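Local coordinates for protein RNA polymerase II subunit B1 CTD phosphatase RTR1 (Saccharomyces cerevisiae, PDB 5C2Y) that dephosphorylates the serine at position 5 of the C-terminal domain repeats of RNA polymerase II, regulating the polymerase during the transition to phosphorylation at position 2, at residues K22-S27 with D148-K153; L56-T61 with K153-F158. All blocks are in the same frame, centred on the assembly; numbering follows the deposited sequence.

Contact 1: residues K22-S27 with D148-K153; sequences KHRQLS and DPEQDK
Arg24 and Glu150 meet at the protein surface, joining the loop between helices 9-17 and 28-42 to the start of helix 151-157. The contact is a single long salt bridge, with Arg24 NH2 3.4 Å from Glu150 OE2. The two side chains cross at about a right angle. The guanidinium and carboxylate planes lie 39° apart, and OE2 approaches the guanidinium obliquely; Arg24 NE is more distant, 3.9 Å from OE2. The arginine chain bends at its third torsion (chi3 70°), which swings the guanidinium round to the acid, whereas the glutamate runs out extended beyond CG. Pro149 lends a little cover beside this pair.

The ion pair is the loose, solvent-facing part; order on each side of it comes from hydrogen bonds within the segments and to residues 141-144. On the acidic side, Asp148 is buried and its OD1 accepts from Glu150 N at 3.0 Å, forming an Asx turn. That donor comes from above the carboxylate plane. A type I turn from Asp148 to Gln151 is closed by Gln151 N bonded to Asp148 O, also at 3.0 Å, and Glu150 occupies the N-cap position of the helix that follows. On the basic side, Gln25 NE2 donates to Leu26 O at 3.2 Å, and Gln25 OE1 is bonded to Thr141 OG1. His144 NE2 bonds to His23 O, and Arg24 shares backbone hydrogen bonds with Gly142. Arg24 itself is exposed, and a glycerol, probably from the crystallisation liquor, lies beside it.

With one long ion pair and no hydrogen bond across the two segments, attraction here is essentially electrostatic and probably weakened by solvent. The bridge links a loop to the N-terminal end of a helix, each positioned by other hydrogen bonds.

Contact 2: residues L56-T61 with K153-F158; sequences LGRFLT and KHDIDF
Arg58 contributes the largest share of this interface, its side chain running from the 3-10 turn at residues 57-58 across to the last turns of helix 151-157. At the base, backbone and aliphatic atoms pack on Phe158: Arg58 CA is 4.0 Å and Arg58 CG 4.1 Å from Phe158 CB. Phe158, the first residue to leave helical geometry, directs its side chain toward the turn, and Arg58 CA approaches the ring obliquely, 4.0 Å from Phe158 CG. Between the ring and guanidinium planes the angle is 40°, too large for a parallel stack.

Farther out, a bend at the second torsion of Arg58 (chi2 147°) brings the guanidinium alongside the helix. His154 C lies over one of its faces, and His154 CB is 3.7 Å from Arg58 NH1. The imidazole itself turns elsewhere, with ND1 probably hydrogen-bonded to Asp148 OD2. Asp155, the third main contributor, starts from a bond that points away from the turn, yet its carboxylate as modelled lies near the guanidinium edge. The pairing of OD1 with Arg58 NH2 is consistent with a salt bridge, but the modelled separation is implausibly short, so its detail is doubtful.

Arg58 CB also lies 4.1 Å above the ring plane of the adjoining Phe59, offset toward the rim. Arg140 NH1 is bonded to Arg58 O, while Phe158 also packs on Arg140 and Val143. Through Arg58, helix 151-157 thus meets the link between helices 50-56 and 62-74. Leu56 and Phe59 of that link rest in turn on helices 9-17 and 28-42, and no strand is present.

The centres of contacts 1 and 2 are about 12 Å apart on the same side of the chain's centre, and both use helix 151-157, with Lys153 common to the two. Contact 1 takes the approach and first turn of this helix, contact 2 the remainder. Along the chain the segments come in the order 22-27, 56-61, 148-153 and 153-158, so one late helix meets two interhelical connections in the N-terminal third of the chain, separated by helices 28-42 and 50-56. Gln151 packs against Arg58 where the contacts adjoin. Contact 1 is peripheral and contact 2 deeper; both lie away from the zinc site and join helix 151-157 to the N-terminal helical region.

Contact 1: residues K22-S27 with D148-K153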
loop_
_atom_site.group_PDB
_atom_site.type_symbol
_atom_site.label_atom_id
_atom_site.label_comp_id
_atom_site.label_asym_id
_atom_site.label_seq_id
_atom_site.Cartn_x
_atom_site.Cartn_y
_atom_site.Cartn_z
ATOM N N LYS A 22 9.652 7.863 21.952
ATOM C CA LYS A 22 10.044 7.701 23.342
ATOM C C LYS A 22 10.436 6.254 23.635
ATOM O O LYS A 22 11.382 6.000 24.369
ATOM C CB LYS A 22 8.900 8.138 24.270
ATOM C CG LYS A 22 9.203 8.018 25.758
ATOM C CD LYS A 22 10.390 8.894 26.152
ATOM C CE LYS A 22 10.523 9.013 27.674
ATOM N NZ LYS A 22 10.785 7.691 28.311
ATOM N N HIS A 23 9.705 5.300 23.071
ATOM C CA HIS A 23 9.993 3.904 23.367
ATOM C C HIS A 23 10.185 3.047 22.122
ATOM O O HIS A 23 9.639 3.333 21.068
ATOM C CB HIS A 23 8.879 3.311 24.227
ATOM C CG HIS A 23 8.841 3.847 25.626
ATOM N ND1 HIS A 23 9.773 3.498 26.583
ATOM C CD2 HIS A 23 7.981 4.701 26.231
ATOM C CE1 HIS A 23 9.486 4.115 27.716
ATOM N NE2 HIS A 23 8.407 4.852 27.531
ATOM N N ARG A 24 10.982 1.996 22.262
ATOM C CA ARG A 24 11.115 0.993 21.225
ATOM C C ARG A 24 9.804 0.224 21.090
ATOM O O ARG A 24 9.378 -0.104 19.977
ATOM C CB ARG A 24 12.264 0.026 21.543
ATOM C CG ARG A 24 13.604 0.433 20.949
ATOM C CD ARG A 24 14.696 -0.617 21.148
ATOM N NE ARG A 24 14.488 -1.815 20.346
ATOM C CZ ARG A 24 14.058 -2.974 20.837
ATOM N NH1 ARG A 24 13.793 -3.092 22.137
ATOM N NH2 ARG A 24 13.901 -4.019 20.029
ATOM N N GLN A 25 9.164 -0.053 22.225
ATOM C CA GLN A 25 8.011 -0.946 22.260
ATOM C C GLN A 25 6.662 -0.245 22.410
ATOM O O GLN A 25 6.342 0.302 23.474
ATOM C CB GLN A 25 8.172 -1.943 23.391
ATOM C CG GLN A 25 7.050 -2.924 23.491
ATOM C CD GLN A 25 6.981 -3.798 22.286
ATOM O OE1 GLN A 25 7.984 -4.391 21.888
ATOM N NE2 GLN A 25 5.800 -3.883 21.678
ATOM N N LEU A 26 5.864 -0.310 21.340
ATOM C CA LEU A 26 4.533 0.289 21.285
ATOM C C LEU A 26 3.460 -0.526 22.003
ATOM O O LEU A 26 3.489 -1.747 21.998
ATOM C CB LEU A 26 4.096 0.475 19.831
ATOM C CG LEU A 26 4.793 1.478 18.924
ATOM C CD1 LEU A 26 4.320 1.239 17.512
ATOM C CD2 LEU A 26 4.525 2.904 19.353
ATOM N N SER A 27 2.496 0.170 22.597
ATOM C CA SER A 27 1.255 -0.453 23.050
ATOM C C SER A 27 0.352 -0.830 21.874
ATOM O O SER A 27 0.473 -0.262 20.777
ATOM C CB SER A 27 0.509 0.498 23.955
ATOM O OG SER A 27 -0.000 1.563 23.166
ATOM N N ASP A 148 16.653 4.548 14.107
ATOM C CA ASP A 148 16.412 3.170 14.499
ATOM C C ASP A 148 17.755 2.454 14.662
ATOM O O ASP A 148 18.523 2.333 13.699
ATOM C CB ASP A 148 15.525 2.487 13.439
ATOM C CG ASP A 148 14.987 1.136 13.879
ATOM O OD1 ASP A 148 15.323 0.659 14.996
ATOM O OD2 ASP A 148 14.191 0.573 13.088
ATOM N N PRO A 149 18.065 2.007 15.891
ATOM C CA PRO A 149 19.265 1.198 16.133
ATOM C C PRO A 149 19.284 -0.097 15.303
ATOM O O PRO A 149 20.326 -0.742 15.187
ATOM C CB PRO A 149 19.183 0.888 17.636
ATOM C CG PRO A 149 17.746 1.226 18.038
ATOM C CD PRO A 149 17.351 2.333 17.140
ATOM N N GLU A 150 18.143 -0.471 14.736
ATOM C CA GLU A 150 18.045 -1.692 13.964
ATOM C C GLU A 150 17.499 -1.360 12.583
ATOM O O GLU A 150 16.901 -2.207 11.920
ATOM C CB GLU A 150 17.144 -2.706 14.672
ATOM C CG GLU A 150 17.367 -2.801 16.171
ATOM C CD GLU A 150 16.496 -3.857 16.827
ATOM O OE1 GLU A 150 15.619 -4.427 16.139
ATOM O OE2 GLU A 150 16.680 -4.109 18.038
ATOM N N GLN A 151 17.693 -0.113 12.166
ATOM C CA GLN A 151 17.171 0.364 10.888
ATOM C C GLN A 151 17.503 -0.599 9.763
ATOM O O GLN A 151 16.620 -1.037 9.026
ATOM C CB GLN A 151 17.734 1.740 10.551
ATOM C CG GLN A 151 17.265 2.255 9.220
ATOM C CD GLN A 151 15.961 3.017 9.343
ATOM O OE1 GLN A 151 15.711 3.707 10.341
ATOM N NE2 GLN A 151 15.105 2.873 8.341
ATOM N N ASP A 152 18.783 -0.933 9.660
ATOM C CA ASP A 152 19.264 -1.854 8.642
ATOM C C ASP A 152 18.529 -3.185 8.716
ATOM O O ASP A 152 18.202 -3.776 7.685
ATOM C CB ASP A 152 20.771 -2.085 8.786
ATOM C CG ASP A 152 21.589 -0.843 8.482
ATOM O OD1 ASP A 152 21.150 0.276 8.842
ATOM O OD2 ASP A 152 22.671 -0.990 7.870
ATOM N N LYS A 153 18.271 -3.651 9.936
ATOM C CA LYS A 153 17.596 -4.933 10.135
ATOM C C LYS A 153 16.134 -4.860 9.684
ATOM O O LYS A 153 15.650 -5.758 8.992
ATOM C CB LYS A 153 17.678 -5.373 11.604
ATOM C CG LYS A 153 17.160 -6.788 11.852
ATOM C CD LYS A 153 16.987 -7.053 13.339
ATOM C CE LYS A 153 16.760 -8.529 13.624
ATOM N NZ LYS A 153 15.418 -8.997 13.193
#

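Contact 2: residues L56-T61 with K153-F158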
loop_
_atom_site.group_PDB
_atom_site.type_symbol
_atom_site.label_atom_id
_atom_site.label_comp_id
_atom_site.label_asym_id
_atom_site.label_seq_id
_atom_site.Cartn_x
_atom_site.Cartn_y
_atom_site.Cartn_z
ATOM N N LEU A 56 6.542 2.016 3.560
ATOM C CA LEU A 56 5.260 1.855 4.222
ATOM C C LEU A 56 4.994 0.434 4.713
ATOM O O LEU A 56 4.340 0.232 5.738
ATOM C CB LEU A 56 4.195 2.271 3.234
ATOM C CG LEU A 56 2.818 2.726 3.611
ATOM C CD1 LEU A 56 2.886 4.168 4.026
ATOM C CD2 LEU A 56 1.980 2.548 2.363
ATOM N N GLY A 57 5.495 -0.548 3.968
ATOM C CA GLY A 57 5.351 -1.950 4.330
ATOM C C GLY A 57 5.648 -2.361 5.773
ATOM O O GLY A 57 5.026 -3.307 6.275
ATOM N N ARG A 58 6.589 -1.675 6.431
ATOM C CA ARG A 58 6.899 -1.912 7.850
ATOM C C ARG A 58 5.673 -1.894 8.735
ATOM O O ARG A 58 5.636 -2.570 9.770
ATOM C CB ARG A 58 7.841 -0.849 8.416
ATOM C CG ARG A 58 9.107 -0.678 7.696
ATOM C CD ARG A 58 9.527 0.743 7.757
ATOM N NE ARG A 58 10.749 0.896 6.998
ATOM C CZ ARG A 58 11.954 0.834 7.543
ATOM N NH1 ARG A 58 12.082 0.641 8.855
ATOM N NH2 ARG A 58 13.026 0.982 6.780
ATOM N N PHE A 59 4.697 -1.082 8.333
ATOM C CA PHE A 59 3.612 -0.659 9.204
ATOM C C PHE A 59 2.323 -1.401 8.953
ATOM O O PHE A 59 1.369 -1.239 9.707
ATOM C CB PHE A 59 3.350 0.842 9.026
ATOM C CG PHE A 59 4.540 1.714 9.331
ATOM C CD1 PHE A 59 4.959 1.914 10.641
ATOM C CD2 PHE A 59 5.219 2.355 8.315
ATOM C CE1 PHE A 59 6.039 2.727 10.918
ATOM C CE2 PHE A 59 6.295 3.166 8.590
ATOM C CZ PHE A 59 6.707 3.349 9.887
ATOM N N LEU A 60 2.288 -2.195 7.883
ATOM C CA LEU A 60 1.052 -2.831 7.428
ATOM C C LEU A 60 1.076 -4.346 7.474
ATOM O O LEU A 60 2.117 -4.983 7.333
ATOM C CB LEU A 60 0.728 -2.404 6.000
ATOM C CG LEU A 60 0.672 -0.898 5.787
ATOM C CD1 LEU A 60 0.251 -0.606 4.372
ATOM C CD2 LEU A 60 -0.288 -0.284 6.779
ATOM N N THR A 61 -0.104 -4.909 7.676
ATOM C CA THR A 61 -0.338 -6.324 7.504
ATOM C C THR A 61 -1.204 -6.458 6.251
ATOM O O THR A 61 -1.828 -5.475 5.830
ATOM C CB THR A 61 -1.040 -6.921 8.724
ATOM O OG1 THR A 61 -2.275 -6.224 8.929
ATOM C CG2 THR A 61 -0.173 -6.774 9.974
ATOM N N LYS A 153 18.271 -3.651 9.936
ATOM C CA LYS A 153 17.596 -4.933 10.135
ATOM C C LYS A 153 16.134 -4.860 9.684
ATOM O O LYS A 153 15.650 -5.758 8.992
ATOM C CB LYS A 153 17.678 -5.373 11.604
ATOM C CG LYS A 153 17.160 -6.788 11.852
ATOM C CD LYS A 153 16.987 -7.053 13.339
ATOM C CE LYS A 153 16.760 -8.529 13.624
ATOM N NZ LYS A 153 15.418 -8.997 13.193
ATOM N N HIS A 154 15.438 -3.790 10.069
ATOM C CA HIS A 154 14.033 -3.618 9.696
ATOM C C HIS A 154 13.890 -3.403 8.191
ATOM O O HIS A 154 12.929 -3.864 7.582
ATOM C CB HIS A 154 13.411 -2.455 10.467
ATOM C CG HIS A 154 13.316 -2.694 11.940
ATOM N ND1 HIS A 154 13.628 -1.729 12.875
ATOM C CD2 HIS A 154 12.938 -3.790 12.642
ATOM C CE1 HIS A 154 13.454 -2.222 14.088
ATOM N NE2 HIS A 154 13.036 -3.471 13.975
ATOM N N ASP A 155 14.863 -2.716 7.600
ATOM C CA ASP A 155 14.923 -2.533 6.159
ATOM C C ASP A 155 14.910 -3.853 5.400
ATOM O O ASP A 155 14.438 -3.927 4.260
ATOM C CB ASP A 155 16.174 -1.754 5.790
ATOM C CG ASP A 155 16.062 -0.312 6.145
ATOM O OD1 ASP A 155 14.960 0.077 6.571
ATOM O OD2 ASP A 155 17.056 0.435 5.994
ATOM N N ILE A 156 15.439 -4.893 6.031
ATOM C CA ILE A 156 15.529 -6.202 5.404
ATOM C C ILE A 156 14.348 -7.083 5.797
ATOM O O ILE A 156 13.780 -7.791 4.959
ATOM C CB ILE A 156 16.847 -6.889 5.780
ATOM C CG1 ILE A 156 18.019 -6.040 5.280
ATOM C CG2 ILE A 156 16.909 -8.284 5.207
ATOM C CD1 ILE A 156 19.375 -6.588 5.641
ATOM N N ASP A 157 13.966 -7.024 7.067
ATOM C CA ASP A 157 12.859 -7.837 7.556
ATOM C C ASP A 157 11.510 -7.440 6.970
ATOM O O ASP A 157 10.571 -8.231 6.968
ATOM C CB ASP A 157 12.804 -7.758 9.073
ATOM C CG ASP A 157 13.933 -8.519 9.723
ATOM O OD1 ASP A 157 14.284 -9.616 9.219
ATOM O OD2 ASP A 157 14.482 -8.007 10.720
ATOM N N PHE A 158 11.416 -6.209 6.483
ATOM C CA PHE A 158 10.166 -5.705 5.945
ATOM C C PHE A 158 10.368 -5.158 4.549
ATOM O O PHE A 158 9.587 -4.341 4.071
ATOM C CB PHE A 158 9.582 -4.654 6.881
ATOM C CG PHE A 158 9.213 -5.211 8.221
ATOM C CD1 PHE A 158 8.199 -6.152 8.329
ATOM C CD2 PHE A 158 9.899 -4.835 9.358
ATOM C CE1 PHE A 158 7.863 -6.694 9.554
ATOM C CE2 PHE A 158 9.569 -5.372 10.588
ATOM C CZ PHE A 158 8.546 -6.304 10.688
#